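Local coordinates for protein dTDP-4-dehydrorhamnose 3,5-epimerase (Elizabethkingia anophelis NUHP1, PDB 6C46) that probably catalyses the epimerisation of the C3' and C5' positions of a dTDP-4-keto-6-deoxy sugar, a step in dTDP-L-rhamnose biosynthesis, at residues T14-P24 and K116-F125; S62-H70 and I167-D178. All blocks are in the same frame, centred on the assembly; numbering follows the deposited sequence.

Interaction 1: T14-P24 and K116-F125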
loop_
_atom_site.group_PDB
_atom_site.type_symbol
_atom_site.label_atom_id
_atom_site.label_comp_id
_atom_site.label_asym_id
_atom_site.label_seq_id
_atom_site.Cartn_x
_atom_site.Cartn_y
_atom_site.Cartn_z
ATOM N N THR A 14 -0.427 -17.584 13.689
ATOM C CA THR A 14 -1.586 -17.332 14.547
ATOM C C THR A 14 -2.318 -18.648 14.783
ATOM O O THR A 14 -1.973 -19.670 14.171
ATOM C CB THR A 14 -2.551 -16.317 13.910
ATOM O OG1 THR A 14 -3.252 -16.946 12.837
ATOM C CG2 THR A 14 -1.784 -15.118 13.376
ATOM N N PRO A 15 -3.334 -18.676 15.650
ATOM C CA PRO A 15 -4.093 -19.921 15.835
ATOM C C PRO A 15 -4.915 -20.348 14.626
ATOM O O PRO A 15 -5.502 -21.432 14.678
ATOM C CB PRO A 15 -5.007 -19.606 17.030
ATOM C CG PRO A 15 -4.337 -18.463 17.758
ATOM C CD PRO A 15 -3.682 -17.661 16.667
ATOM N N LEU A 16 -5.027 -19.543 13.563
ATOM C CA LEU A 16 -5.839 -19.927 12.412
ATOM C C LEU A 16 -4.926 -20.379 11.273
ATOM O O LEU A 16 -3.939 -19.708 10.967
ATOM C CB LEU A 16 -6.751 -18.777 11.959
ATOM C CG LEU A 16 -7.638 -18.163 13.062
ATOM C CD1 LEU A 16 -8.582 -17.117 12.467
ATOM C CD2 LEU A 16 -8.437 -19.216 13.813
ATOM N N LYS A 17 -5.244 -21.519 10.665
ATOM C CA LYS A 17 -4.364 -22.052 9.625
ATOM C C LYS A 17 -4.249 -21.081 8.464
ATOM O O LYS A 17 -5.263 -20.605 7.954
ATOM C CB LYS A 17 -4.901 -23.381 9.097
ATOM C CG LYS A 17 -3.929 -24.095 8.136
ATOM C CD LYS A 17 -4.522 -25.430 7.631
ATOM C CE LYS A 17 -5.713 -25.201 6.719
ATOM N NZ LYS A 17 -6.194 -26.475 6.125
ATOM N N ASP A 18 -3.014 -20.845 8.012
ATOM C CA ASP A 18 -2.648 -20.016 6.865
ATOM C C ASP A 18 -2.826 -18.538 7.132
ATOM O O ASP A 18 -2.640 -17.731 6.216
ATOM C CB ASP A 18 -3.442 -20.345 5.595
ATOM C CG ASP A 18 -3.317 -21.815 5.183
ATOM O OD1 ASP A 18 -2.178 -22.304 5.091
ATOM O OD2 ASP A 18 -4.356 -22.470 4.951
ATOM N N CYS A 19 -3.184 -18.151 8.340
ATOM C CA CYS A 19 -3.398 -16.752 8.676
ATOM C C CYS A 19 -2.172 -16.260 9.451
ATOM O O CYS A 19 -1.824 -16.830 10.491
ATOM C CB CYS A 19 -4.708 -16.649 9.469
ATOM S SG CYS A 19 -5.151 -15.067 10.161
ATOM N N TYR A 20 -1.496 -15.223 8.936
ATOM C CA TYR A 20 -0.199 -14.817 9.467
ATOM C C TYR A 20 -0.148 -13.329 9.755
ATOM O O TYR A 20 -0.831 -12.521 9.115
ATOM C CB TYR A 20 0.979 -15.137 8.499
ATOM C CG TYR A 20 1.064 -16.604 8.203
ATOM C CD1 TYR A 20 1.580 -17.493 9.149
ATOM C CD2 TYR A 20 0.627 -17.105 6.990
ATOM C CE1 TYR A 20 1.628 -18.853 8.899
ATOM C CE2 TYR A 20 0.683 -18.460 6.723
ATOM C CZ TYR A 20 1.180 -19.323 7.668
ATOM O OH TYR A 20 1.216 -20.659 7.391
ATOM N N ILE A 21 0.716 -12.982 10.704
ATOM C CA ILE A 21 1.109 -11.604 10.972
ATOM C C ILE A 21 2.441 -11.353 10.271
ATOM O O ILE A 21 3.395 -12.120 10.456
ATOM C CB ILE A 21 1.233 -11.358 12.487
ATOM C CG1 ILE A 21 -0.116 -11.589 13.175
ATOM C CG2 ILE A 21 1.786 -9.926 12.773
ATOM C CD1 ILE A 21 0.033 -11.824 14.680
ATOM N N ILE A 22 2.532 -10.270 9.503
ATOM C CA ILE A 22 3.817 -9.856 8.933
ATOM C C ILE A 22 4.418 -8.829 9.874
ATOM O O ILE A 22 3.879 -7.728 10.037
ATOM C CB ILE A 22 3.676 -9.258 7.535
ATOM C CG1 ILE A 22 2.861 -10.188 6.644
ATOM C CG2 ILE A 22 5.108 -8.976 6.961
ATOM C CD1 ILE A 22 2.861 -9.804 5.155
ATOM N N GLU A 23 5.532 -9.190 10.496
ATOM C CA GLU A 23 6.276 -8.285 11.363
ATOM C C GLU A 23 7.398 -7.650 10.564
ATOM O O GLU A 23 8.227 -8.383 10.000
ATOM C CB GLU A 23 6.850 -9.028 12.563
ATOM C CG GLU A 23 7.813 -8.200 13.426
ATOM C CD GLU A 23 8.356 -9.002 14.611
ATOM O OE1 GLU A 23 7.633 -9.886 15.105
ATOM O OE2 GLU A 23 9.502 -8.766 15.033
ATOM N N PRO A 24 7.478 -6.328 10.493
ATOM C CA PRO A 24 8.466 -5.686 9.626
ATOM C C PRO A 24 9.842 -5.650 10.271
ATOM O O PRO A 24 9.987 -5.654 11.496
ATOM C CB PRO A 24 7.903 -4.267 9.477
ATOM C CG PRO A 24 7.360 -3.998 10.871
ATOM C CD PRO A 24 6.766 -5.349 11.336
ATOM N N LYS A 116 2.937 -0.971 12.880
ATOM C CA LYS A 116 3.315 -1.288 11.502
ATOM C C LYS A 116 3.026 -2.734 11.120
ATOM O O LYS A 116 3.520 -3.225 10.089
ATOM C CB LYS A 116 4.795 -0.979 11.257
ATOM C CG LYS A 116 5.198 0.431 11.644
ATOM C CD LYS A 116 6.721 0.647 11.416
ATOM C CE LYS A 116 7.206 1.994 11.954
ATOM N NZ LYS A 116 7.057 2.143 13.424
ATOM N N LEU A 117 2.193 -3.424 11.892
ATOM C CA LEU A 117 1.897 -4.814 11.582
ATOM C C LEU A 117 0.949 -4.945 10.390
ATOM O O LEU A 117 0.105 -4.085 10.126
ATOM C CB LEU A 117 1.270 -5.498 12.806
ATOM C CG LEU A 117 2.201 -5.603 14.033
ATOM C CD1 LEU A 117 1.491 -6.238 15.277
ATOM C CD2 LEU A 117 3.447 -6.403 13.672
ATOM N N GLN A 118 1.067 -6.066 9.686
ATOM C CA GLN A 118 0.085 -6.451 8.686
ATOM C C GLN A 118 -0.474 -7.819 9.044
ATOM O O GLN A 118 0.219 -8.657 9.625
ATOM C CB GLN A 118 0.693 -6.531 7.299
ATOM C CG GLN A 118 1.311 -5.223 6.817
ATOM C CD GLN A 118 2.193 -5.518 5.638
ATOM O OE1 GLN A 118 1.727 -5.523 4.511
ATOM N NE2 GLN A 118 3.464 -5.847 5.905
ATOM N N PHE A 119 -1.705 -8.060 8.616
ATOM C CA PHE A 119 -2.445 -9.268 8.968
ATOM C C PHE A 119 -2.895 -9.883 7.652
ATOM O O PHE A 119 -3.552 -9.209 6.846
ATOM C CB PHE A 119 -3.629 -8.885 9.866
ATOM C CG PHE A 119 -4.396 -10.048 10.466
ATOM C CD1 PHE A 119 -5.761 -9.921 10.711
ATOM C CD2 PHE A 119 -3.765 -11.209 10.852
ATOM C CE1 PHE A 119 -6.489 -10.963 11.314
ATOM C CE2 PHE A 119 -4.477 -12.246 11.441
ATOM C CZ PHE A 119 -5.849 -12.124 11.667
ATOM N N TYR A 120 -2.480 -11.122 7.392
ATOM C CA TYR A 120 -2.841 -11.819 6.155
ATOM C C TYR A 120 -4.001 -12.763 6.445
ATOM O O TYR A 120 -3.853 -13.697 7.232
ATOM C CB TYR A 120 -1.671 -12.616 5.563
ATOM C CG TYR A 120 -2.118 -13.493 4.394
ATOM C CD1 TYR A 120 -2.389 -12.930 3.148
ATOM C CD2 TYR A 120 -2.309 -14.877 4.545
ATOM C CE1 TYR A 120 -2.823 -13.713 2.083
ATOM C CE2 TYR A 120 -2.757 -15.679 3.471
ATOM C CZ TYR A 120 -3.001 -15.082 2.249
ATOM O OH TYR A 120 -3.441 -15.821 1.171
ATOM N N VAL A 121 -5.137 -12.522 5.796
ATOM C CA VAL A 121 -6.396 -13.240 5.967
ATOM C C VAL A 121 -6.637 -14.044 4.686
ATOM O O VAL A 121 -6.921 -13.450 3.627
ATOM C CB VAL A 121 -7.561 -12.266 6.211
ATOM C CG1 VAL A 121 -8.830 -13.033 6.473
ATOM C CG2 VAL A 121 -7.260 -11.301 7.373
ATOM N N PRO A 122 -6.541 -15.365 4.721
ATOM C CA PRO A 122 -6.669 -16.162 3.485
ATOM C C PRO A 122 -8.065 -16.085 2.877
ATOM O O PRO A 122 -9.038 -15.716 3.529
ATOM C CB PRO A 122 -6.386 -17.602 3.955
ATOM C CG PRO A 122 -5.674 -17.446 5.316
ATOM C CD PRO A 122 -6.215 -16.181 5.912
ATOM N N ARG A 123 -8.160 -16.496 1.604
ATOM C CA ARG A 123 -9.452 -16.814 1.020
ATOM C C ARG A 123 -10.161 -17.865 1.869
ATOM O O ARG A 123 -9.521 -18.777 2.394
ATOM C CB ARG A 123 -9.285 -17.364 -0.393
ATOM C CG ARG A 123 -8.718 -16.334 -1.398
ATOM C CD ARG A 123 -8.767 -16.872 -2.825
ATOM N NE ARG A 123 -8.197 -15.888 -3.755
ATOM C CZ ARG A 123 -8.278 -15.997 -5.073
ATOM N NH1 ARG A 123 -8.915 -17.045 -5.602
ATOM N NH2 ARG A 123 -7.734 -15.059 -5.860
ATOM N N GLY A 124 -11.491 -17.753 1.955
ATOM C CA GLY A 124 -12.319 -18.644 2.761
ATOM C C GLY A 124 -12.514 -18.175 4.191
ATOM O O GLY A 124 -13.118 -18.897 5.000
ATOM N N PHE A 125 -11.992 -17.012 4.537
ATOM C CA PHE A 125 -12.169 -16.405 5.844
ATOM C C PHE A 125 -13.169 -15.274 5.728
ATOM O O PHE A 125 -13.373 -14.719 4.647
ATOM C CB PHE A 125 -10.851 -15.814 6.376
ATOM C CG PHE A 125 -9.893 -16.837 6.950
ATOM C CD1 PHE A 125 -9.423 -17.892 6.175
ATOM C CD2 PHE A 125 -9.460 -16.724 8.268
ATOM C CE1 PHE A 125 -8.514 -18.837 6.713
ATOM C CE2 PHE A 125 -8.554 -17.653 8.812
ATOM C CZ PHE A 125 -8.103 -18.725 8.031
HETATM O O HOH W 1 4.353 -5.509 8.538
#
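Cys19 lays its thiol against the ring of Phe119, SG lying 3.2 Å from Phe119 CE2 and approaching obliquely, 54° off the ring normal. The sulfur reaches the ring because it stands anti to its own backbone N (chi1 174°), and a small, polarisable side chain suits a place between two aromatic rings: the same SG also meets the Phe125 ring obliquely, at a longer range. Phe125 takes CD of Pro122 over the centre of one face, while Leu16 comes to its rim, CD1 lying 3.7 Å from Phe125 CE2. The carbonyl O of Asp18 points to the edge of the Tyr120 ring, 3.3 Å from Tyr120 CD2; no hydrogen-bond donor meets it, and the slightly positive C-H edge of the ring may compensate in part. The Asp18 carboxylate turns elsewhere, to a salt bridge with Arg97.

Beyond this turn region the backbones pair as antiparallel strands. Tyr120 N gives Tyr20 O a nearly straight bond of 2.8 Å, and the return bond from Tyr20 N to Tyr120 O is longer, at 3.3 Å. Ile22 and Gln118 form the second hydrogen-bonded pair, with Ile22 N 2.8 Å from Gln118 O. On the face that carries Tyr20 and Tyr120, the amide of Gln118 lies against Ile22, its NE2 3.7 Å from Ile22 CG2. That NE2 donates to the carbonyl of Lys37 and to a water that also lies within hydrogen-bonding distance of the carbonyl oxygens of Ile22 and Lys116. On the other face Ile21 CG2 rests 4.0 Å from Leu117 CD2, two branched side chains that both also pack on Met109 of strand 106-112, as Phe119 does. Strand 20-23 is thus joined to strand 118-121 as neighbours in the antiparallel sheet of a cupin beta-sandwich, with Phe119 pointing inward onto the opposing sheet.

Interaction 2: S62-H70 and I167-D178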
loop_
_atom_site.group_PDB
_atom_site.type_symbol
_atom_site.label_atom_id
_atom_site.label_comp_id
_atom_site.label_asym_id
_atom_site.label_seq_id
_atom_site.Cartn_x
_atom_site.Cartn_y
_atom_site.Cartn_z
ATOM N N SER A 62 -14.397 6.758 11.998
ATOM C CA SER A 62 -14.271 7.336 13.326
ATOM C C SER A 62 -14.399 6.261 14.403
ATOM O O SER A 62 -14.823 5.134 14.138
ATOM C CB SER A 62 -15.322 8.425 13.528
ATOM O OG SER A 62 -15.225 9.378 12.494
ATOM N N TYR A 63 -14.032 6.644 15.637
ATOM C CA TYR A 63 -14.055 5.750 16.793
ATOM C C TYR A 63 -15.347 4.940 16.865
ATOM O O TYR A 63 -16.448 5.490 16.799
ATOM C CB TYR A 63 -13.892 6.556 18.100
ATOM C CG TYR A 63 -14.183 5.686 19.295
ATOM C CD1 TYR A 63 -15.337 5.866 20.067
ATOM C CD2 TYR A 63 -13.336 4.633 19.610
ATOM C CE1 TYR A 63 -15.614 5.020 21.145
ATOM C CE2 TYR A 63 -13.600 3.786 20.671
ATOM C CZ TYR A 63 -14.734 3.977 21.436
ATOM O OH TYR A 63 -14.956 3.115 22.496
ATOM N N GLY A 64 -15.210 3.632 17.019
ATOM C CA GLY A 64 -16.357 2.776 17.257
ATOM C C GLY A 64 -17.010 2.244 16.004
ATOM O O GLY A 64 -17.826 1.312 16.086
ATOM N N VAL A 65 -16.672 2.795 14.844
ATOM C CA VAL A 65 -17.153 2.212 13.599
ATOM C C VAL A 65 -16.637 0.785 13.505
ATOM O O VAL A 65 -15.430 0.529 13.634
ATOM C CB VAL A 65 -16.727 3.064 12.402
ATOM C CG1 VAL A 65 -16.944 2.277 11.103
ATOM C CG2 VAL A 65 -17.559 4.396 12.399
ATOM N N LEU A 66 -17.561 -0.154 13.323
ATOM C CA LEU A 66 -17.257 -1.581 13.241
ATOM C C LEU A 66 -17.825 -2.097 11.928
ATOM O O LEU A 66 -19.017 -1.926 11.665
ATOM C CB LEU A 66 -17.863 -2.315 14.441
ATOM C CG LEU A 66 -17.416 -3.759 14.762
ATOM C CD1 LEU A 66 -17.796 -4.095 16.184
ATOM C CD2 LEU A 66 -18.003 -4.777 13.796
ATOM N N ARG A 67 -16.966 -2.668 11.076
ATOM C CA ARG A 67 -17.362 -3.185 9.769
ATOM C C ARG A 67 -17.069 -4.680 9.706
ATOM O O ARG A 67 -15.944 -5.093 9.963
ATOM C CB ARG A 67 -16.606 -2.463 8.644
ATOM C CG ARG A 67 -16.848 -0.943 8.606
ATOM C CD ARG A 67 -17.724 -0.540 7.430
ATOM N NE ARG A 67 -17.903 0.907 7.324
ATOM C CZ ARG A 67 -19.050 1.538 7.558
ATOM N NH1 ARG A 67 -20.121 0.847 7.924
ATOM N NH2 ARG A 67 -19.122 2.860 7.432
ATOM N N GLY A 68 -18.070 -5.482 9.339
ATOM C CA GLY A 68 -17.861 -6.918 9.168
ATOM C C GLY A 68 -19.039 -7.734 9.668
ATOM O O GLY A 68 -20.056 -7.145 10.043
ATOM N N LEU A 69 -18.953 -9.067 9.663
ATOM C CA LEU A 69 -17.849 -9.822 9.092
ATOM C C LEU A 69 -18.156 -10.054 7.622
ATOM O O LEU A 69 -19.257 -10.483 7.313
ATOM C CB LEU A 69 -17.677 -11.158 9.841
ATOM C CG LEU A 69 -17.296 -10.968 11.312
ATOM C CD1 LEU A 69 -17.671 -12.206 12.139
ATOM C CD2 LEU A 69 -15.783 -10.648 11.419
ATOM N N HIS A 70 -17.198 -9.795 6.722
ATOM C CA HIS A 70 -17.457 -9.783 5.283
ATOM C C HIS A 70 -16.566 -10.773 4.548
ATOM O O HIS A 70 -15.439 -11.053 4.971
ATOM C CB HIS A 70 -17.190 -8.387 4.675
ATOM C CG HIS A 70 -18.050 -7.304 5.249
ATOM N ND1 HIS A 70 -17.634 -5.993 5.334
ATOM C CD2 HIS A 70 -19.310 -7.333 5.743
ATOM C CE1 HIS A 70 -18.600 -5.257 5.864
ATOM N NE2 HIS A 70 -19.630 -6.044 6.122
ATOM N N ILE A 167 -14.319 -2.833 22.551
ATOM C CA ILE A 167 -14.855 -1.564 23.047
ATOM C C ILE A 167 -16.251 -1.797 23.603
ATOM O O ILE A 167 -16.838 -2.861 23.351
ATOM C CB ILE A 167 -14.848 -0.498 21.940
ATOM C CG1 ILE A 167 -15.897 -0.834 20.881
ATOM C CG2 ILE A 167 -13.406 -0.376 21.343
ATOM C CD1 ILE A 167 -16.112 0.259 19.830
ATOM N N PRO A 168 -16.806 -0.861 24.377
ATOM C CA PRO A 168 -18.164 -1.051 24.898
ATOM C C PRO A 168 -19.158 -1.181 23.760
ATOM O O PRO A 168 -19.040 -0.512 22.730
ATOM C CB PRO A 168 -18.413 0.221 25.718
ATOM C CG PRO A 168 -17.054 0.716 26.071
ATOM C CD PRO A 168 -16.187 0.370 24.904
ATOM N N GLU A 169 -20.138 -2.066 23.951
ATOM C CA GLU A 169 -21.129 -2.309 22.904
ATOM C C GLU A 169 -21.900 -1.046 22.544
ATOM O O GLU A 169 -22.250 -0.846 21.377
ATOM C CB GLU A 169 -22.081 -3.428 23.335
ATOM C CG GLU A 169 -21.411 -4.787 23.418
ATOM C CD GLU A 169 -22.355 -5.883 23.873
ATOM O OE1 GLU A 169 -23.503 -5.573 24.262
ATOM O OE2 GLU A 169 -21.946 -7.058 23.837
ATOM N N ALA A 170 -22.175 -0.183 23.526
ATOM C CA ALA A 170 -22.878 1.067 23.249
ATOM C C ALA A 170 -22.078 1.993 22.338
ATOM O O ALA A 170 -22.660 2.916 21.747
ATOM C CB ALA A 170 -23.211 1.786 24.554
ATOM N N ASP A 171 -20.755 1.802 22.250
ATOM C CA ASP A 171 -19.915 2.638 21.395
ATOM C C ASP A 171 -19.864 2.171 19.945
ATOM O O ASP A 171 -19.386 2.930 19.094
ATOM C CB ASP A 171 -18.467 2.679 21.914
ATOM C CG ASP A 171 -18.332 3.394 23.238
ATOM O OD1 ASP A 171 -19.345 3.912 23.727
ATOM O OD2 ASP A 171 -17.204 3.466 23.769
ATOM N N MET A 172 -20.331 0.961 19.636
ATOM C CA MET A 172 -20.159 0.416 18.292
ATOM C C MET A 172 -21.144 1.063 17.324
ATOM O O MET A 172 -22.320 1.265 17.646
ATOM C CB MET A 172 -20.339 -1.102 18.302
ATOM C CG MET A 172 -19.343 -1.822 19.183
ATOM S SD MET A 172 -19.822 -3.544 19.452
ATOM C CE MET A 172 -18.555 -4.096 20.601
ATOM N N ILE A 173 -20.649 1.401 16.139
ATOM C CA ILE A 173 -21.448 2.001 15.079
ATOM C C ILE A 173 -21.476 1.028 13.905
ATOM O O ILE A 173 -20.433 0.757 13.299
ATOM C CB ILE A 173 -20.873 3.361 14.652
ATOM C CG1 ILE A 173 -20.830 4.315 15.856
ATOM C CG2 ILE A 173 -21.663 3.927 13.482
ATOM C CD1 ILE A 173 -20.073 5.611 15.577
ATOM N N LEU A 174 -22.666 0.523 13.571
ATOM C CA LEU A 174 -22.814 -0.513 12.555
ATOM C C LEU A 174 -23.749 -0.058 11.451
ATOM O O LEU A 174 -24.769 0.581 11.718
ATOM C CB LEU A 174 -23.375 -1.800 13.160
ATOM C CG LEU A 174 -22.370 -2.430 14.102
ATOM C CD1 LEU A 174 -23.038 -2.660 15.428
ATOM C CD2 LEU A 174 -21.787 -3.691 13.479
ATOM N N SER A 175 -23.406 -0.402 10.216
ATOM C CA SER A 175 -24.306 -0.156 9.101
ATOM C C SER A 175 -25.564 -1.008 9.255
ATOM O O SER A 175 -25.584 -1.991 10.004
ATOM C CB SER A 175 -23.601 -0.480 7.789
ATOM O OG SER A 175 -23.357 -1.878 7.688
ATOM N N GLU A 176 -26.635 -0.618 8.548
ATOM C CA GLU A 176 -27.852 -1.432 8.579
ATOM C C GLU A 176 -27.570 -2.850 8.083
ATOM O O GLU A 176 -28.075 -3.828 8.653
ATOM C CB GLU A 176 -28.967 -0.780 7.749
ATOM N N LYS A 177 -26.790 -2.978 7.006
ATOM C CA LYS A 177 -26.446 -4.303 6.494
ATOM C C LYS A 177 -25.727 -5.123 7.556
ATOM O O LYS A 177 -26.095 -6.272 7.820
ATOM C CB LYS A 177 -25.582 -4.189 5.232
ATOM N N ASP A 178 -24.719 -4.541 8.208
ATOM C CA ASP A 178 -23.987 -5.332 9.194
ATOM C C ASP A 178 -24.841 -5.634 10.417
ATOM O O ASP A 178 -24.668 -6.692 11.040
ATOM C CB ASP A 178 -22.678 -4.632 9.560
ATOM C CG ASP A 178 -21.666 -4.659 8.401
ATOM O OD1 ASP A 178 -21.902 -5.426 7.429
ATOM O OD2 ASP A 178 -20.653 -3.919 8.450
HETATM O O HOH W 2 -18.691 5.492 18.991
HETATM O O HOH W 3 -20.764 -1.651 9.817
HETATM O O HOH W 4 -22.351 -8.139 11.040
#
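The His70 ring carries Gly68 CA over the centre of one face, 3.6 Å above the plane, and meets Asp178 at its edge: NE2 donates to Asp178 OD1 at 2.7 Å, almost in the ring plane and on the syn side of the carboxylate. Ring and carboxylate planes are 43° apart. Gly68 has backbone angles (phi 141°) at which a CB would strike the preceding carbonyl O, so glycine suits the site; its N-H reaches Asp178 OD2 (3.1 Å) from above the carboxylate plane. A water bridges that OD2 to Leu66 O and Ser175 N, while Ser175 OG caps the helix start by accepting from Asp178 N.

At the far end the Tyr63 ring meets Asp171 OD2 at its edge, its hydroxyl donating at 2.6 Å on the anti side. Between the two ends, Ile173 N bonds to Gly64 O and Leu66 N to Ile173 O (3.0 Å). Leu66, with CG swung away from its backbone N (chi1 -166°), lies alongside Met172 and Leu174, CD1 toward the sulfur of Met172 and CD2 toward CD2 of Leu174.

The His-carboxylate bond helps to hold the imidazole's rotation, which is consistent with Asp178 orienting His70, the predicted proton acceptor.

Overall arrangement
From the N terminus, the chain runs through 14-24, then forms strands and a short helix before reaching 62-70; it next lays down further strands up to 116-125, and only near the C terminus comes to 167-178. Interaction 1 closes a loop of 91 intervening residues and interaction 2 one of 96. Because their segments alternate, the two loops cross. Interaction 1 joins neighbouring strands within the six-stranded sheet, whereas interaction 2 fastens the late C-terminal stretch to strand 66-72 of the five-stranded sheet. Their centres lie 22 Å apart and the contacts do not touch. Strand 125-131, which continues from 116-125, runs beside strand 66-72 and so links the two.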